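Long-range contact in chitinase (PDB 5GZT), which probably hydrolyses internal beta-1,4 linkages between N-acetylglucosamine units in chitin and chitodextrins: residues D971-W976 against G994-D999. Sequence-based numbering, arbitrary orientation.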
ATOM      1  N   ASP B 971     -29.363 -20.958  -0.088  1.00 25.28           N
ATOM      2  CA  ASP B 971     -30.001 -19.865   0.665  1.00 21.86           C
ATOM      3  C   ASP B 971     -29.051 -18.852   1.220  1.00 22.52           C
ATOM      4  O   ASP B 971     -29.343 -18.221   2.252  1.00 21.79           O
ATOM      5  CB  ASP B 971     -30.810 -20.385   1.862  1.00 25.17           C
ATOM      6  CG  ASP B 971     -31.908 -21.345   1.490  1.00 27.13           C
ATOM      7  OD1 ASP B 971     -32.523 -21.211   0.425  1.00 30.06           O
ATOM      8  OD2 ASP B 971     -32.175 -22.294   2.292  1.00 29.10           O
ATOM      9  N   TYR B 972     -27.910 -18.650   0.559  1.00 21.54           N
ATOM     10  CA  TYR B 972     -26.946 -17.674   1.023  1.00 23.20           C
ATOM     11  C   TYR B 972     -27.428 -16.195   0.976  1.00 25.35           C
ATOM     12  O   TYR B 972     -26.970 -15.357   1.751  1.00 23.69           O
ATOM     13  CB  TYR B 972     -25.664 -17.763   0.193  1.00 24.02           C
ATOM     14  CG  TYR B 972     -24.942 -19.114   0.143  1.00 23.07           C
ATOM     15  CD1 TYR B 972     -24.782 -19.906   1.260  1.00 20.83           C
ATOM     16  CD2 TYR B 972     -24.257 -19.483  -1.021  1.00 21.74           C
ATOM     17  CE1 TYR B 972     -24.111 -21.107   1.179  1.00 20.56           C
ATOM     18  CE2 TYR B 972     -23.567 -20.655  -1.109  1.00 21.60           C
ATOM     19  CZ  TYR B 972     -23.462 -21.452   0.038  1.00 21.23           C
ATOM     20  OH  TYR B 972     -22.779 -22.629  -0.044  1.00 19.30           O
ATOM     21  N   HIS B 973     -28.242 -15.907  -0.028  1.00 26.76           N
ATOM     22  CA  HIS B 973     -28.732 -14.575  -0.301  1.00 29.39           C
ATOM     23  C   HIS B 973     -30.156 -14.728  -0.788  1.00 30.60           C
ATOM     24  O   HIS B 973     -30.533 -15.808  -1.306  1.00 24.51           O
ATOM     25  CB  HIS B 973     -27.858 -13.920  -1.354  1.00 23.78           C
ATOM     26  CG  HIS B 973     -26.488 -13.666  -0.871  1.00 23.10           C
ATOM     27  ND1 HIS B 973     -26.221 -12.859   0.213  1.00 24.34           N
ATOM     28  CD2 HIS B 973     -25.305 -14.181  -1.257  1.00 22.85           C
ATOM     29  CE1 HIS B 973     -24.916 -12.797   0.408  1.00 25.14           C
ATOM     30  NE2 HIS B 973     -24.336 -13.599  -0.470  1.00 28.45           N
ATOM     31  N   GLY B 974     -30.946 -13.662  -0.586  1.00 33.15           N
ATOM     32  CA  GLY B 974     -32.347 -13.632  -1.131  1.00 38.11           C
ATOM     33  C   GLY B 974     -33.084 -12.333  -0.758  1.00 40.60           C
ATOM     34  O   GLY B 974     -32.440 -11.343  -0.441  1.00 38.37           O
ATOM     35  N   SER B 975     -34.416 -12.384  -0.683  1.00 41.53           N
ATOM     36  CA  SER B 975     -35.279 -11.156  -0.603  1.00 46.55           C
ATOM     37  C   SER B 975     -35.122 -10.324   0.657  1.00 42.05           C
ATOM     38  O   SER B 975     -35.385  -9.137   0.645  1.00 54.51           O
ATOM     39  CB  SER B 975     -36.759 -11.513  -0.837  1.00 41.71           C
ATOM     40  OG  SER B 975     -37.215 -12.497   0.066  1.00 41.67           O
ATOM     41  N   TRP B 976     -34.648 -10.946   1.723  1.00 40.77           N
ATOM     42  CA  TRP B 976     -34.289 -10.221   2.927  1.00 41.04           C
ATOM     43  C   TRP B 976     -33.151  -9.198   2.711  1.00 44.16           C
ATOM     44  O   TRP B 976     -32.917  -8.388   3.576  1.00 46.44           O
ATOM     45  CB  TRP B 976     -33.984 -11.174   4.092  1.00 45.58           C
ATOM     46  CG  TRP B 976     -32.758 -12.101   3.877  1.00 45.77           C
ATOM     47  CD1 TRP B 976     -31.453 -11.862   4.242  1.00 43.04           C
ATOM     48  CD2 TRP B 976     -32.764 -13.368   3.234  1.00 43.78           C
ATOM     49  NE1 TRP B 976     -30.651 -12.910   3.845  1.00 45.21           N
ATOM     50  CE2 TRP B 976     -31.440 -13.854   3.248  1.00 43.26           C
ATOM     51  CE3 TRP B 976     -33.775 -14.173   2.687  1.00 42.83           C
ATOM     52  CZ2 TRP B 976     -31.109 -15.072   2.701  1.00 45.03           C
ATOM     53  CZ3 TRP B 976     -33.435 -15.398   2.154  1.00 44.21           C
ATOM     54  CH2 TRP B 976     -32.132 -15.830   2.153  1.00 38.02           C
ATOM     55  N   GLY B 994     -14.921 -12.602  -0.328  1.00 29.04           N
ATOM     56  CA  GLY B 994     -15.370 -12.917   1.040  1.00 28.92           C
ATOM     57  C   GLY B 994     -16.805 -13.496   1.063  1.00 26.90           C
ATOM     58  O   GLY B 994     -17.245 -13.870   2.125  1.00 26.93           O
ATOM     59  N   ASP B 995     -17.456 -13.627  -0.083  1.00 22.16           N
ATOM     60  CA  ASP B 995     -18.838 -14.074  -0.156  1.00 25.75           C
ATOM     61  C   ASP B 995     -19.004 -15.622   0.006  1.00 27.54           C
ATOM     62  O   ASP B 995     -18.024 -16.387  -0.045  1.00 26.54           O
ATOM     63  CB  ASP B 995     -19.473 -13.608  -1.476  1.00 25.96           C
ATOM     64  CG  ASP B 995     -20.992 -13.275  -1.369  1.00 27.12           C
ATOM     65  OD1 ASP B 995     -21.672 -13.643  -0.359  1.00 26.11           O
ATOM     66  OD2 ASP B 995     -21.518 -12.716  -2.363  1.00 28.66           O
ATOM     67  N   PHE B 996     -20.239 -16.037   0.269  1.00 24.54           N
ATOM     68  CA  PHE B 996     -20.557 -17.464   0.519  1.00 24.76           C
ATOM     69  C   PHE B 996     -20.486 -18.318  -0.690  1.00 21.50           C
ATOM     70  O   PHE B 996     -20.964 -17.965  -1.756  1.00 24.97           O
ATOM     71  CB  PHE B 996     -22.007 -17.617   1.026  1.00 25.20           C
ATOM     72  CG  PHE B 996     -22.189 -17.173   2.418  1.00 28.35           C
ATOM     73  CD1 PHE B 996     -21.871 -18.027   3.473  1.00 31.98           C
ATOM     74  CD2 PHE B 996     -22.691 -15.881   2.717  1.00 32.96           C
ATOM     75  CE1 PHE B 996     -22.009 -17.600   4.803  1.00 35.37           C
ATOM     76  CE2 PHE B 996     -22.852 -15.469   4.041  1.00 35.10           C
ATOM     77  CZ  PHE B 996     -22.516 -16.332   5.084  1.00 36.52           C
ATOM     78  N   SER B 997     -19.855 -19.458  -0.527  1.00 22.53           N
ATOM     79  CA  SER B 997     -19.990 -20.520  -1.505  1.00 20.80           C
ATOM     80  C   SER B 997     -19.899 -21.847  -0.821  1.00 16.66           C
ATOM     81  O   SER B 997     -19.445 -21.917   0.306  1.00 20.68           O
ATOM     82  CB  SER B 997     -18.872 -20.383  -2.572  1.00 18.21           C
ATOM     83  OG  SER B 997     -17.621 -20.436  -1.972  1.00 17.14           O
ATOM     84  N   ALA B 998     -20.168 -22.905  -1.554  1.00 17.11           N
ATOM     85  CA  ALA B 998     -19.916 -24.251  -1.055  1.00 17.47           C
ATOM     86  C   ALA B 998     -18.470 -24.378  -0.606  1.00 17.16           C
ATOM     87  O   ALA B 998     -18.186 -24.937   0.441  1.00 16.23           O
ATOM     88  CB  ALA B 998     -20.225 -25.293  -2.095  1.00 18.68           C
ATOM     89  N   ASP B 999     -17.546 -23.897  -1.437  1.00 17.41           N
ATOM     90  CA  ASP B 999     -16.109 -23.940  -1.162  1.00 16.24           C
ATOM     91  C   ASP B 999     -15.816 -23.250   0.114  1.00 16.29           C
ATOM     92  O   ASP B 999     -15.121 -23.836   0.986  1.00 22.71           O
ATOM     93  CB  ASP B 999     -15.311 -23.324  -2.373  1.00 20.14           C
ATOM     94  CG  ASP B 999     -13.829 -23.379  -2.181  1.00 21.41           C
ATOM     95  OD1 ASP B 999     -13.309 -24.461  -1.840  1.00 23.41           O
ATOM     96  OD2 ASP B 999     -13.185 -22.313  -2.258  1.00 24.75           O
TER
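In the second glycosyl hydrolase family 18 TIM barrel of the chain, the long loop after barrel strand 964-967 folds back on itself, joining Tyr972 and His973 to Asp995 and Phe996 just before helix 998-1007. The polar link is a His-carboxylate hydrogen bond: His973 NE2 donates to Asp995 OD1 at 2.7 Å, nearly straight at 163°. The oxygen lies in the plane of the imidazole, at its edge, and receives the N-H through its syn lone pair, while ring and carboxylate planes stand 65° apart. Asp995 OD1 also accepts a hydrogen bond from the backbone N-H of Phe996, N to OD1 2.9 Å, the donor lying above the carboxylate plane. Second-shell bonds hold both groups: His973 ND1 pairs with Glu977 OE1 and Asp995 OD2 with Ser992 OG.

Beside this link, Phe996 CB sits over one face of the Tyr972 ring, 3.6 Å from its centroid, in a CH-pi contact. Phe996 CG lies anti to its carbonyl carbon, beside the backbone N. The phenyl ring is slid aside from the phenol; the two planes are 19° from parallel and barely overlap, their centroids 5.4 Å apart. Val1001 of helix 998-1007 touches both aromatic side chains. Set between two carboxylates, Asp995 at NE2 and Glu977 at ND1, the imidazole is held in its rotation, and two donors, His973 NE2 and Phe996 N, grip Asp995 OD1.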